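Local coordinates for protein peptide chain release factor subunit 1 (PDB 3AGK) that probably directs the termination of protein synthesis at the ribosome in response to the stop codons UAA, UAG and UGA, at residues 146-150 / 224-230; 162-166 / 259-264; 168-172 / 198-202; 206-211 / 239-244; 251-255 / 266-270. All blocks are in the same frame, centred on the assembly; numbering follows the deposited sequence.

Contact 1: residues 146-150 / 224-230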
# COMPACT_ATOMS: atom_id res chain seq x y z
N ILE A 146 -11.81 -10.85 5.38
CA ILE A 146 -12.42 -11.97 4.67
C ILE A 146 -13.94 -11.89 4.86
O ILE A 146 -14.42 -11.97 5.99
CB ILE A 146 -11.89 -13.35 5.16
CG1 ILE A 146 -10.36 -13.39 5.06
CG2 ILE A 146 -12.48 -14.49 4.34
CD1 ILE A 146 -9.70 -14.43 5.97
N ILE A 147 -14.66 -11.68 3.76
CA ILE A 147 -16.12 -11.78 3.73
C ILE A 147 -16.49 -13.18 3.24
O ILE A 147 -16.05 -13.60 2.17
CB ILE A 147 -16.76 -10.71 2.81
CG1 ILE A 147 -16.29 -9.31 3.21
CG2 ILE A 147 -18.28 -10.79 2.86
CD1 ILE A 147 -16.70 -8.26 2.21
N VAL A 148 -17.27 -13.90 4.03
CA VAL A 148 -17.55 -15.29 3.72
C VAL A 148 -19.04 -15.55 3.61
O VAL A 148 -19.82 -15.12 4.46
CB VAL A 148 -17.05 -16.27 4.81
CG1 VAL A 148 -17.05 -17.70 4.24
CG2 VAL A 148 -15.68 -15.90 5.30
N GLU A 149 -19.40 -16.26 2.55
CA GLU A 149 -20.72 -16.84 2.41
C GLU A 149 -20.50 -18.29 2.03
O GLU A 149 -19.41 -18.67 1.59
CB GLU A 149 -21.50 -16.15 1.30
CG GLU A 149 -22.14 -14.85 1.71
CD GLU A 149 -23.00 -14.26 0.61
OE1 GLU A 149 -24.17 -14.69 0.47
OE2 GLU A 149 -22.51 -13.37 -0.11
N ARG A 150 -21.54 -19.10 2.18
CA ARG A 150 -21.47 -20.52 1.84
C ARG A 150 -20.93 -20.75 0.43
O ARG A 150 -20.24 -21.74 0.17
CB ARG A 150 -22.85 -21.15 1.95
CG ARG A 150 -23.74 -20.80 0.76
CD ARG A 150 -25.22 -20.91 1.09
NE ARG A 150 -25.66 -22.30 1.20
CZ ARG A 150 -26.65 -22.83 0.48
NH1 ARG A 150 -27.31 -22.10 -0.40
NH2 ARG A 150 -26.97 -24.10 0.65
N VAL A 224 -13.13 -11.04 9.99
CA VAL A 224 -13.97 -11.96 9.23
C VAL A 224 -15.41 -11.44 9.32
O VAL A 224 -15.92 -11.20 10.40
CB VAL A 224 -13.86 -13.45 9.70
CG1 VAL A 224 -14.82 -14.35 8.90
CG2 VAL A 224 -12.44 -13.93 9.56
N ALA A 225 -16.05 -11.26 8.16
CA ALA A 225 -17.41 -10.73 8.08
C ALA A 225 -18.24 -11.56 7.12
O ALA A 225 -17.73 -12.42 6.43
CB ALA A 225 -17.39 -9.29 7.61
N GLY A 226 -19.53 -11.26 7.06
CA GLY A 226 -20.40 -11.92 6.11
C GLY A 226 -21.82 -11.95 6.64
O GLY A 226 -22.07 -11.64 7.81
N PRO A 227 -22.76 -12.32 5.78
CA PRO A 227 -24.14 -12.46 6.26
C PRO A 227 -24.38 -13.84 6.87
O PRO A 227 -23.75 -14.83 6.46
CB PRO A 227 -24.96 -12.28 4.99
CG PRO A 227 -24.07 -12.81 3.90
CD PRO A 227 -22.66 -12.47 4.31
N GLY A 228 -25.26 -13.91 7.86
CA GLY A 228 -25.66 -15.18 8.43
C GLY A 228 -24.53 -15.94 9.10
O GLY A 228 -23.55 -15.35 9.57
N LEU A 229 -24.66 -17.27 9.11
CA LEU A 229 -23.83 -18.10 9.97
C LEU A 229 -22.51 -18.57 9.34
O LEU A 229 -21.64 -19.08 10.04
CB LEU A 229 -24.64 -19.31 10.42
CG LEU A 229 -24.44 -19.79 11.85
CD1 LEU A 229 -24.60 -18.66 12.86
CD2 LEU A 229 -25.43 -20.90 12.12
N ALA A 230 -22.37 -18.40 8.04
CA ALA A 230 -21.22 -19.01 7.36
C ALA A 230 -19.86 -18.62 7.95
O ALA A 230 -18.94 -19.46 8.05
CB ALA A 230 -21.27 -18.74 5.87
O HOH W 1 -21.18 -15.23 6.87

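Contact 2: residues 162-166 / 259-264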
# COMPACT_ATOMS: atom_id res chain seq x y z
N ARG A 162 -6.56 3.35 2.61
CA ARG A 162 -6.66 2.59 1.35
C ARG A 162 -7.26 1.20 1.53
O ARG A 162 -6.66 0.34 2.18
CB ARG A 162 -5.28 2.44 0.70
CG ARG A 162 -4.52 3.75 0.63
CD ARG A 162 -3.23 3.59 -0.15
NE ARG A 162 -2.55 4.87 -0.36
CZ ARG A 162 -3.03 5.87 -1.09
NH1 ARG A 162 -4.21 5.75 -1.69
NH2 ARG A 162 -2.34 6.99 -1.22
N LEU A 163 -8.43 0.99 0.95
CA LEU A 163 -9.12 -0.30 0.99
C LEU A 163 -9.23 -0.89 -0.41
O LEU A 163 -9.70 -0.22 -1.33
CB LEU A 163 -10.52 -0.12 1.55
CG LEU A 163 -11.39 -1.36 1.69
CD1 LEU A 163 -10.80 -2.34 2.72
CD2 LEU A 163 -12.76 -0.88 2.12
N GLU A 164 -8.81 -2.14 -0.55
CA GLU A 164 -8.79 -2.79 -1.85
C GLU A 164 -9.23 -4.25 -1.79
O GLU A 164 -9.07 -4.94 -0.76
CB GLU A 164 -7.39 -2.70 -2.47
CG GLU A 164 -6.31 -3.42 -1.66
CD GLU A 164 -4.94 -3.36 -2.32
OE1 GLU A 164 -4.86 -3.13 -3.54
OE2 GLU A 164 -3.92 -3.56 -1.62
N VAL A 165 -9.81 -4.70 -2.89
CA VAL A 165 -10.19 -6.09 -3.08
C VAL A 165 -8.95 -6.83 -3.57
O VAL A 165 -8.34 -6.40 -4.55
CB VAL A 165 -11.30 -6.22 -4.12
CG1 VAL A 165 -11.45 -7.68 -4.57
CG2 VAL A 165 -12.61 -5.70 -3.57
N LEU A 166 -8.56 -7.90 -2.89
CA LEU A 166 -7.41 -8.71 -3.33
C LEU A 166 -7.88 -9.86 -4.21
O LEU A 166 -7.22 -10.20 -5.18
CB LEU A 166 -6.63 -9.27 -2.14
CG LEU A 166 -5.90 -8.24 -1.29
CD1 LEU A 166 -5.04 -8.89 -0.21
CD2 LEU A 166 -5.04 -7.31 -2.17
N GLY A 259 -17.57 -7.94 -2.40
CA GLY A 259 -16.83 -6.94 -3.16
C GLY A 259 -16.42 -5.73 -2.33
O GLY A 259 -16.48 -5.74 -1.09
N LEU A 260 -15.98 -4.68 -3.01
CA LEU A 260 -15.56 -3.44 -2.37
C LEU A 260 -16.60 -2.95 -1.37
O LEU A 260 -16.26 -2.53 -0.25
CB LEU A 260 -15.34 -2.35 -3.42
CG LEU A 260 -13.99 -1.65 -3.40
CD1 LEU A 260 -13.51 -1.46 -1.97
CD2 LEU A 260 -12.97 -2.43 -4.21
N GLN A 261 -17.86 -3.01 -1.77
CA GLN A 261 -18.96 -2.56 -0.92
C GLN A 261 -19.04 -3.31 0.42
O GLN A 261 -19.24 -2.70 1.46
CB GLN A 261 -20.29 -2.69 -1.67
CG GLN A 261 -21.51 -2.19 -0.93
CD GLN A 261 -22.79 -2.42 -1.71
OE1 GLN A 261 -22.79 -3.13 -2.73
NE2 GLN A 261 -23.88 -1.83 -1.25
N GLY A 262 -18.91 -4.64 0.39
CA GLY A 262 -18.95 -5.40 1.63
C GLY A 262 -17.73 -5.14 2.50
O GLY A 262 -17.82 -5.15 3.73
N LEU A 263 -16.58 -4.94 1.86
CA LEU A 263 -15.32 -4.64 2.56
C LEU A 263 -15.44 -3.35 3.35
O LEU A 263 -15.03 -3.27 4.52
CB LEU A 263 -14.18 -4.50 1.55
CG LEU A 263 -13.62 -5.77 0.90
CD1 LEU A 263 -12.49 -5.41 -0.06
CD2 LEU A 263 -13.14 -6.73 1.99
N LYS A 264 -16.01 -2.33 2.71
CA LYS A 264 -16.25 -1.05 3.36
C LYS A 264 -17.15 -1.25 4.56
O LYS A 264 -16.84 -0.77 5.66
CB LYS A 264 -16.90 -0.04 2.39
CG LYS A 264 -17.23 1.33 3.03
CD LYS A 264 -17.77 2.28 1.96
CE LYS A 264 -17.89 3.69 2.46
NZ LYS A 264 -18.14 4.62 1.31

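Contact 3: residues 168-172 / 198-202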
# COMPACT_ATOMS: atom_id res chain seq x y z
N GLU A 168 -11.78 -12.17 -5.24
CA GLU A 168 -13.16 -12.63 -5.07
C GLU A 168 -13.26 -14.09 -5.53
O GLU A 168 -12.57 -14.51 -6.46
CB GLU A 168 -14.13 -11.73 -5.85
CG GLU A 168 -14.13 -10.27 -5.33
CD GLU A 168 -15.33 -9.46 -5.79
OE1 GLU A 168 -16.45 -9.70 -5.29
OE2 GLU A 168 -15.14 -8.57 -6.65
N LEU A 169 -14.11 -14.87 -4.86
CA LEU A 169 -14.21 -16.30 -5.13
C LEU A 169 -15.67 -16.67 -5.14
O LEU A 169 -16.46 -16.07 -4.41
CB LEU A 169 -13.52 -17.13 -4.05
CG LEU A 169 -12.01 -17.06 -3.85
CD1 LEU A 169 -11.64 -15.98 -2.86
CD2 LEU A 169 -11.50 -18.39 -3.36
N GLU A 170 -16.00 -17.66 -5.96
CA GLU A 170 -17.34 -18.24 -6.05
C GLU A 170 -17.27 -19.76 -5.97
O GLU A 170 -16.28 -20.37 -6.40
CB GLU A 170 -17.98 -17.91 -7.40
CG GLU A 170 -17.92 -16.48 -7.83
CD GLU A 170 -19.14 -16.10 -8.65
OE1 GLU A 170 -19.11 -16.30 -9.89
OE2 GLU A 170 -20.12 -15.62 -8.05
N GLY A 171 -18.34 -20.35 -5.46
CA GLY A 171 -18.49 -21.79 -5.43
C GLY A 171 -19.88 -22.20 -5.86
O GLY A 171 -20.82 -21.38 -5.85
N PHE A 172 -20.03 -23.46 -6.25
CA PHE A 172 -21.35 -24.00 -6.53
C PHE A 172 -21.90 -24.66 -5.28
O PHE A 172 -21.23 -25.48 -4.65
CB PHE A 172 -21.30 -25.00 -7.68
CG PHE A 172 -22.64 -25.57 -8.05
CD1 PHE A 172 -23.60 -24.78 -8.67
CD2 PHE A 172 -22.96 -26.88 -7.75
CE1 PHE A 172 -24.84 -25.28 -8.99
CE2 PHE A 172 -24.20 -27.40 -8.08
CZ PHE A 172 -25.14 -26.59 -8.69
N PHE A 198 -15.47 -25.35 -0.66
CA PHE A 198 -15.36 -23.92 -0.89
C PHE A 198 -14.61 -23.20 0.26
O PHE A 198 -13.75 -22.33 0.02
CB PHE A 198 -16.75 -23.29 -1.16
CG PHE A 198 -16.68 -21.80 -1.43
CD1 PHE A 198 -16.11 -21.33 -2.61
CD2 PHE A 198 -17.14 -20.88 -0.48
CE1 PHE A 198 -16.03 -19.97 -2.86
CE2 PHE A 198 -17.07 -19.51 -0.71
CZ PHE A 198 -16.50 -19.05 -1.90
N PHE A 199 -14.90 -23.57 1.51
CA PHE A 199 -14.24 -22.94 2.65
C PHE A 199 -12.75 -23.21 2.67
O PHE A 199 -11.98 -22.37 3.13
CB PHE A 199 -14.86 -23.38 3.98
CG PHE A 199 -16.17 -22.72 4.27
CD1 PHE A 199 -16.64 -21.68 3.46
CD2 PHE A 199 -16.94 -23.13 5.35
CE1 PHE A 199 -17.86 -21.06 3.72
CE2 PHE A 199 -18.17 -22.52 5.63
CZ PHE A 199 -18.62 -21.47 4.81
N LYS A 200 -12.34 -24.38 2.18
CA LYS A 200 -10.93 -24.69 2.06
C LYS A 200 -10.26 -23.85 0.99
O LYS A 200 -9.14 -23.40 1.17
CB LYS A 200 -10.70 -26.19 1.78
CG LYS A 200 -10.77 -27.07 3.04
CD LYS A 200 -10.98 -28.56 2.70
CE LYS A 200 -11.23 -29.36 3.98
NZ LYS A 200 -11.47 -30.82 3.74
N LYS A 201 -10.94 -23.68 -0.14
CA LYS A 201 -10.47 -22.78 -1.18
C LYS A 201 -10.30 -21.34 -0.63
O LYS A 201 -9.26 -20.72 -0.79
CB LYS A 201 -11.44 -22.79 -2.37
CG LYS A 201 -10.90 -22.17 -3.65
CD LYS A 201 -12.00 -22.07 -4.72
CE LYS A 201 -12.97 -23.25 -4.65
NZ LYS A 201 -14.24 -23.05 -5.44
N VAL A 202 -11.33 -20.82 0.04
CA VAL A 202 -11.27 -19.49 0.65
C VAL A 202 -10.13 -19.42 1.66
O VAL A 202 -9.33 -18.48 1.64
CB VAL A 202 -12.60 -19.14 1.33
CG1 VAL A 202 -12.55 -17.71 1.99
CG2 VAL A 202 -13.73 -19.24 0.32

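Contact 4: residues 206-211 / 239-244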
# COMPACT_ATOMS: atom_id res chain seq x y z
N ALA A 206 -7.04 -16.99 1.15
CA ALA A 206 -6.77 -15.99 2.18
C ALA A 206 -5.36 -16.14 2.73
O ALA A 206 -4.60 -15.18 2.81
CB ALA A 206 -7.79 -16.09 3.31
N SER A 207 -5.01 -17.37 3.12
CA SER A 207 -3.68 -17.65 3.65
C SER A 207 -2.53 -17.30 2.70
O SER A 207 -1.50 -16.74 3.13
CB SER A 207 -3.59 -19.11 4.12
OG SER A 207 -4.51 -19.38 5.18
N ASN A 208 -2.67 -17.64 1.42
CA ASN A 208 -1.64 -17.27 0.45
C ASN A 208 -1.46 -15.76 0.35
O ASN A 208 -0.34 -15.27 0.16
CB ASN A 208 -1.97 -17.84 -0.93
CG ASN A 208 -1.78 -19.35 -1.00
OD1 ASN A 208 -2.28 -19.99 -1.91
ND2 ASN A 208 -1.05 -19.92 -0.02
N LEU A 209 -2.56 -15.03 0.47
CA LEU A 209 -2.52 -13.57 0.36
C LEU A 209 -2.07 -12.87 1.64
O LEU A 209 -1.36 -11.87 1.59
CB LEU A 209 -3.87 -13.04 -0.09
CG LEU A 209 -4.24 -13.43 -1.52
CD1 LEU A 209 -5.71 -13.24 -1.76
CD2 LEU A 209 -3.41 -12.61 -2.53
N LEU A 210 -2.48 -13.39 2.79
CA LEU A 210 -2.36 -12.63 4.04
C LEU A 210 -1.19 -13.07 4.94
O LEU A 210 -0.57 -12.24 5.61
CB LEU A 210 -3.68 -12.66 4.83
CG LEU A 210 -4.75 -11.56 4.68
CD1 LEU A 210 -4.48 -10.54 3.56
CD2 LEU A 210 -6.18 -12.12 4.61
N VAL A 211 -0.89 -14.36 4.94
CA VAL A 211 0.18 -14.88 5.80
C VAL A 211 1.57 -14.25 5.57
O VAL A 211 2.29 -13.98 6.53
CB VAL A 211 0.27 -16.43 5.74
CG1 VAL A 211 1.62 -16.93 6.31
CG2 VAL A 211 -0.93 -17.06 6.45
N TYR A 239 -9.99 -23.97 8.11
CA TYR A 239 -9.76 -23.29 6.84
C TYR A 239 -8.67 -22.24 6.89
O TYR A 239 -7.80 -22.18 6.00
CB TYR A 239 -11.08 -22.71 6.34
CG TYR A 239 -12.17 -23.77 6.42
CD1 TYR A 239 -13.21 -23.66 7.32
CD2 TYR A 239 -12.11 -24.91 5.61
CE1 TYR A 239 -14.19 -24.66 7.41
CE2 TYR A 239 -13.09 -25.90 5.68
CZ TYR A 239 -14.12 -25.77 6.59
OH TYR A 239 -15.09 -26.74 6.67
N LEU A 240 -8.70 -21.42 7.92
CA LEU A 240 -7.79 -20.29 8.02
C LEU A 240 -6.48 -20.71 8.67
O LEU A 240 -6.48 -21.29 9.76
CB LEU A 240 -8.46 -19.19 8.83
CG LEU A 240 -8.06 -17.75 8.56
CD1 LEU A 240 -8.22 -17.42 7.09
CD2 LEU A 240 -8.87 -16.79 9.45
N ASP A 241 -5.36 -20.43 8.00
CA ASP A 241 -4.04 -20.67 8.58
C ASP A 241 -3.96 -20.13 10.02
O ASP A 241 -4.44 -19.04 10.31
CB ASP A 241 -2.94 -20.02 7.72
CG ASP A 241 -1.53 -20.31 8.25
OD1 ASP A 241 -0.77 -21.02 7.56
OD2 ASP A 241 -1.17 -19.84 9.35
N TYR A 242 -3.34 -20.90 10.90
CA TYR A 242 -3.21 -20.54 12.31
C TYR A 242 -2.53 -19.18 12.55
O TYR A 242 -2.87 -18.48 13.51
CB TYR A 242 -2.48 -21.63 13.09
CG TYR A 242 -0.98 -21.67 12.84
CD1 TYR A 242 -0.45 -22.33 11.73
CD2 TYR A 242 -0.09 -21.06 13.71
CE1 TYR A 242 0.92 -22.37 11.50
CE2 TYR A 242 1.28 -21.09 13.50
CZ TYR A 242 1.78 -21.75 12.38
OH TYR A 242 3.14 -21.78 12.17
N ARG A 243 -1.56 -18.81 11.70
CA ARG A 243 -0.94 -17.48 11.82
C ARG A 243 -1.97 -16.38 11.67
O ARG A 243 -1.83 -15.32 12.29
CB ARG A 243 0.18 -17.27 10.80
CG ARG A 243 1.40 -18.12 11.05
CD ARG A 243 1.48 -19.19 10.01
NE ARG A 243 2.63 -19.01 9.13
CZ ARG A 243 2.82 -19.71 8.02
NH1 ARG A 243 3.89 -19.49 7.27
NH2 ARG A 243 1.93 -20.61 7.66
N LEU A 244 -3.00 -16.61 10.86
CA LEU A 244 -4.06 -15.62 10.71
C LEU A 244 -5.09 -15.75 11.84
O LEU A 244 -5.64 -14.75 12.33
CB LEU A 244 -4.74 -15.77 9.36
CG LEU A 244 -3.86 -15.54 8.13
CD1 LEU A 244 -4.71 -15.50 6.87
CD2 LEU A 244 -3.09 -14.24 8.28

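Contact 5: residues 251-255 / 266-270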
# COMPACT_ATOMS: atom_id res chain seq x y z
N GLU A 251 -14.45 -10.16 17.32
CA GLU A 251 -15.87 -10.17 16.99
C GLU A 251 -16.08 -10.34 15.49
O GLU A 251 -15.43 -9.67 14.68
CB GLU A 251 -16.52 -8.86 17.45
CG GLU A 251 -18.01 -8.94 17.76
CD GLU A 251 -18.30 -9.11 19.24
OE1 GLU A 251 -17.50 -9.77 19.94
OE2 GLU A 251 -19.33 -8.58 19.71
N LEU A 252 -16.98 -11.24 15.12
CA LEU A 252 -17.34 -11.44 13.73
C LEU A 252 -18.29 -10.34 13.32
O LEU A 252 -19.13 -9.94 14.12
CB LEU A 252 -18.03 -12.80 13.55
CG LEU A 252 -17.19 -14.03 13.93
CD1 LEU A 252 -17.94 -15.29 13.59
CD2 LEU A 252 -15.86 -14.01 13.21
N VAL A 253 -18.18 -9.87 12.09
CA VAL A 253 -18.97 -8.71 11.66
C VAL A 253 -20.05 -9.06 10.65
O VAL A 253 -19.76 -9.65 9.62
CB VAL A 253 -18.06 -7.63 11.03
CG1 VAL A 253 -18.89 -6.48 10.48
CG2 VAL A 253 -17.02 -7.15 12.04
N ASP A 254 -21.30 -8.70 10.96
CA ASP A 254 -22.43 -8.93 10.07
C ASP A 254 -22.46 -7.91 8.96
O ASP A 254 -22.53 -6.71 9.20
CB ASP A 254 -23.75 -8.91 10.84
CG ASP A 254 -23.81 -9.98 11.90
OD1 ASP A 254 -23.99 -11.17 11.51
OD2 ASP A 254 -23.64 -9.66 13.09
N VAL A 255 -22.40 -8.40 7.74
CA VAL A 255 -22.32 -7.55 6.58
C VAL A 255 -23.16 -8.22 5.50
O VAL A 255 -23.21 -9.45 5.42
CB VAL A 255 -20.85 -7.45 6.17
CG1 VAL A 255 -20.67 -7.45 4.70
CG2 VAL A 255 -20.20 -6.24 6.83
N ALA A 266 -17.71 -3.89 6.39
CA ALA A 266 -17.04 -4.61 7.47
C ALA A 266 -16.09 -3.70 8.25
O ALA A 266 -16.00 -3.77 9.48
CB ALA A 266 -16.30 -5.79 6.92
N VAL A 267 -15.35 -2.88 7.51
CA VAL A 267 -14.44 -1.94 8.13
C VAL A 267 -15.18 -0.88 8.97
O VAL A 267 -14.80 -0.59 10.10
CB VAL A 267 -13.50 -1.30 7.07
CG1 VAL A 267 -12.64 -0.20 7.69
CG2 VAL A 267 -12.61 -2.39 6.44
N MET A 268 -16.25 -0.32 8.42
CA MET A 268 -17.03 0.63 9.19
C MET A 268 -17.61 0.00 10.45
O MET A 268 -17.78 0.68 11.45
CB MET A 268 -18.14 1.28 8.35
CG MET A 268 -17.63 2.03 7.12
SD MET A 268 -16.43 3.34 7.50
CE MET A 268 -17.39 4.47 8.53
N LYS A 269 -17.93 -1.29 10.41
CA LYS A 269 -18.64 -1.89 11.54
C LYS A 269 -17.71 -2.52 12.54
O LYS A 269 -18.12 -2.85 13.65
CB LYS A 269 -19.67 -2.91 11.06
CG LYS A 269 -20.88 -2.27 10.46
CD LYS A 269 -21.86 -3.29 9.92
CE LYS A 269 -22.62 -3.98 11.03
NZ LYS A 269 -23.91 -4.53 10.50
N ALA A 270 -16.45 -2.70 12.15
CA ALA A 270 -15.45 -3.29 13.05
C ALA A 270 -14.93 -2.23 14.03
O ALA A 270 -13.73 -1.94 14.10
CB ALA A 270 -14.30 -3.89 12.24

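Contact 1: residues 146-150 / 224-230
Two backbone hydrogen bonds pin Ala225 to strand 142-149. Ala225 N donates to Ile146 O at 2.8 Å with a nearly straight N-H...O angle of 169°, and Val148 N donates to Ala225 O at 2.9 Å. Each acceptor also receives a CA-H...O contact, Val224 CA to Ile146 O and Ile147 CA to Ala225 O. Direct bonding then stops. A water takes over, donating to both Val148 O (2.8 Å) and Pro227 O, and so links the two segments as they part. Gly226 suits this place: with phi at 152°, a CB would press on its own preceding carbonyl and run into Val148 O. Apolar packing completes the contact. Val224 carries CG1 anti to its N (chi1 177°), which sets that methyl against Val148 CG2 at 4.0 Å. Glu149 lays its CG across the ring of Pro227, 3.6 Å from CG of the proline, while its OE2 is held by Gln258. At the start of helix 230-236, Ala230 CB nestles against Arg150 N at 3.7 Å. This is the parallel strand pair inside the mixed sheet of eRF1 domain 2, splaying at its C-terminal end into the turn before helix 230-236.

Contact 2: residues 162-166 / 259-264
Leu163 meets helix 259-269 with its branched end. Its CG stands anti to the backbone N (chi1 -179°), which carries CD2 up to the helix backbone, 3.6 Å from Lys264 N and 3.9 Å from Leu263 CB. CD1 brushes the same CB from further off, so Leu263 takes both methyls of a side chain that crosses it at a slant. Tyr279 of helix 277-294 also packs on Leu163. At Glu164 the side chain turns away and the backbone does the work: its carbonyl O lies 3.5 Å from Leu263 CD1. Val165 closes the row. One methyl, CG2, touches two leucines at once, Leu263 CD1 at 3.5 Å and Leu260 CD2 at 3.4 Å. The second of these is tighter than ordinary van der Waals contact, and Leu260 reaches it with chi1 at -126°, away from a staggered position, which may mean some local strain. The other methyl of Leu260, CD1, swings back toward Leu163 CD2. No hydrogen bond joins strand and helix here. The axes of 162-166 and 259-264 come within 8.1 Å and cross at 132°, and Leu263 also reaches Ile145 and Ile147 on strand 142-149. The helix therefore lies across several strands and roofs one face of the sheet, the helix-on-sheet layering of an alpha/beta domain.

Contact 3: residues 168-172 / 198-202
Phe198 and Leu169 join helix 188-215 to the end of strand 162-170, a helix-on-sheet packing in eRF1 domain 2; over residues 168-170 and 198-202 the axes run nearly antiparallel, at 165°, and approach to 9.5 Å. In this family the connection between these two elements carries the GGQ motif, so the contact lies at the base of that excursion. Phe198 comes first. With CG anti to the backbone N (chi1 -179°), its ring reaches over to the strand, and CE1 comes obliquely within 3.4 Å of Glu170 C and 3.5 Å of Gly171 N. CZ lies further along, with Leu169 O at the ring edge near its plane, and Leu169 CB is 4.0 Å from CE1. Gly171 fits because it lacks a side chain: a CB there would run into Phe198 CD1. Replacing Phe198 with an alanine would probably open a gap beside the Glu170-Gly171 peptide and strip Leu169 CB of its aromatic neighbour. One turn on, the aliphatic part of Lys201 slides past Leu169 in the opposite direction, its CG 3.8 Å from Leu169 CD2. The Lys201 chain bends at chi3, leaving NZ in the ring plane at the edge of Phe198 and 3.5 Å from Glu170 O, too loosely placed to count as a hydrogen bond. Val202 lies deeper, near Phe234 of helix 230-236. Its CG2 also approaches Leu169 CD2, and sits 3.5 Å above one face of the Phe198 ring, offset toward the rim.

Contact 4: residues 206-211 / 239-244
Asp241 meets Ser207 and Val211 from the N-cap position of the short helix 242-245, so a helix start is docked on the flank of helix 188-215. Its backbone N donates to Ser207 OG at 3.1 Å, while that hydroxyl is also bonded to Gly203 O. From there the aspartate side chain can be followed outward. CB lies close to Ser207 OG and 3.8 Å from Ser207 CB. CG, set anti to the backbone N (chi1 -177°), lies 3.8 Å from Val211 CG2, the two side chains crossing at about a right angle. At the tip, OD1 forms a salt bridge with Arg243 NH2 at 2.7 Å, its hydrogen-bond geometry weak, and OD2 takes the capping bond from Arg243 N, though the position of OD2 is less sure. With alanine in place of Ser207, Asp241 N would probably lose its acceptor, and the helix start would be freer to shift on its neighbour. Further along the short helix, Leu244 is a knob among Ala206, Ser207, Leu210 and Val211, its CD1 3.6 Å from Leu210 CB. Arg243 NH1 has a second acidic partner in Glu215, so two acidic groups grip the guanidinium through different nitrogens. It lies flat against Val211, whose CG1 stands 3.4 Å above the guanidinium plane, over its centre.

Contact 5: residues 251-255 / 266-270
Val253 and Lys269 are brought together by their torsions. Val253 sets CG1 anti to its backbone N (chi1 175°), so that this methyl faces the helix, and Lys269 bends at chi3 (75°), curling its chain back toward the strand. The bend carries the ammonium group over to the backbone of Asp254, where NZ donates to the carbonyl O at 2.9 Å, tilted 25° from the carbonyl plane. CE follows close behind, 3.3 Å from the same oxygen. Nearer its root the lysine is purely apolar in its dealings: CB lies 3.7 Å from Val253 CG1, the two side chains crossing at a slant. Val253 CG1 also rests on Ala266 CA at 4.0 Å, while its CG2 looks to Ala270 CB, just past the last helical turn. Val255 adds a second point of close packing. Its CG2 sits 3.5 Å from Ala266 N and 3.9 Å from Ala266 CB, so the small alanine lets the chain just after the edge strand come right up to the helix backbone. Ala266 also touches Ala225 of strand 219-226 and Ile145 of strand 142-149. The carboxylate of Asp254 does not join in: its OD1 is engaged by Lys231 in a salt bridge, and OD2 is 5.8 Å from Lys269 NZ. The lysine thus donates to a neutral carbonyl oxygen at the exposed rim of a valine-alanine interface, and its charge probably feels the aspartate only weakly, since that carboxylate is paired with Lys231.

How the contacts relate
All five contacts belong to eRF1 domain 2 and gather round its mixed sheet, ordered 162-170, 152-159, 142-149, 219-226, 253-254. Contact 1 joins two inner strands. Helix 259-269 serves contacts 2 and 5, whose centres are about 12 Å apart, and links the two outermost strands, 162-170 and 253-254. Helix 188-215 serves contacts 3 and 4, about 14 Å apart between centres. Contacts 1 and 5 are the closest pair, about 10 Å between centres, and the backbone of Val253 hydrogen-bonds to Val224 and Gly226. Along the chain, contacts 3 and 4 close in series within the span of contact 2, while contacts 1 and 2 interleave, tying distant pieces of sequence into one compact domain.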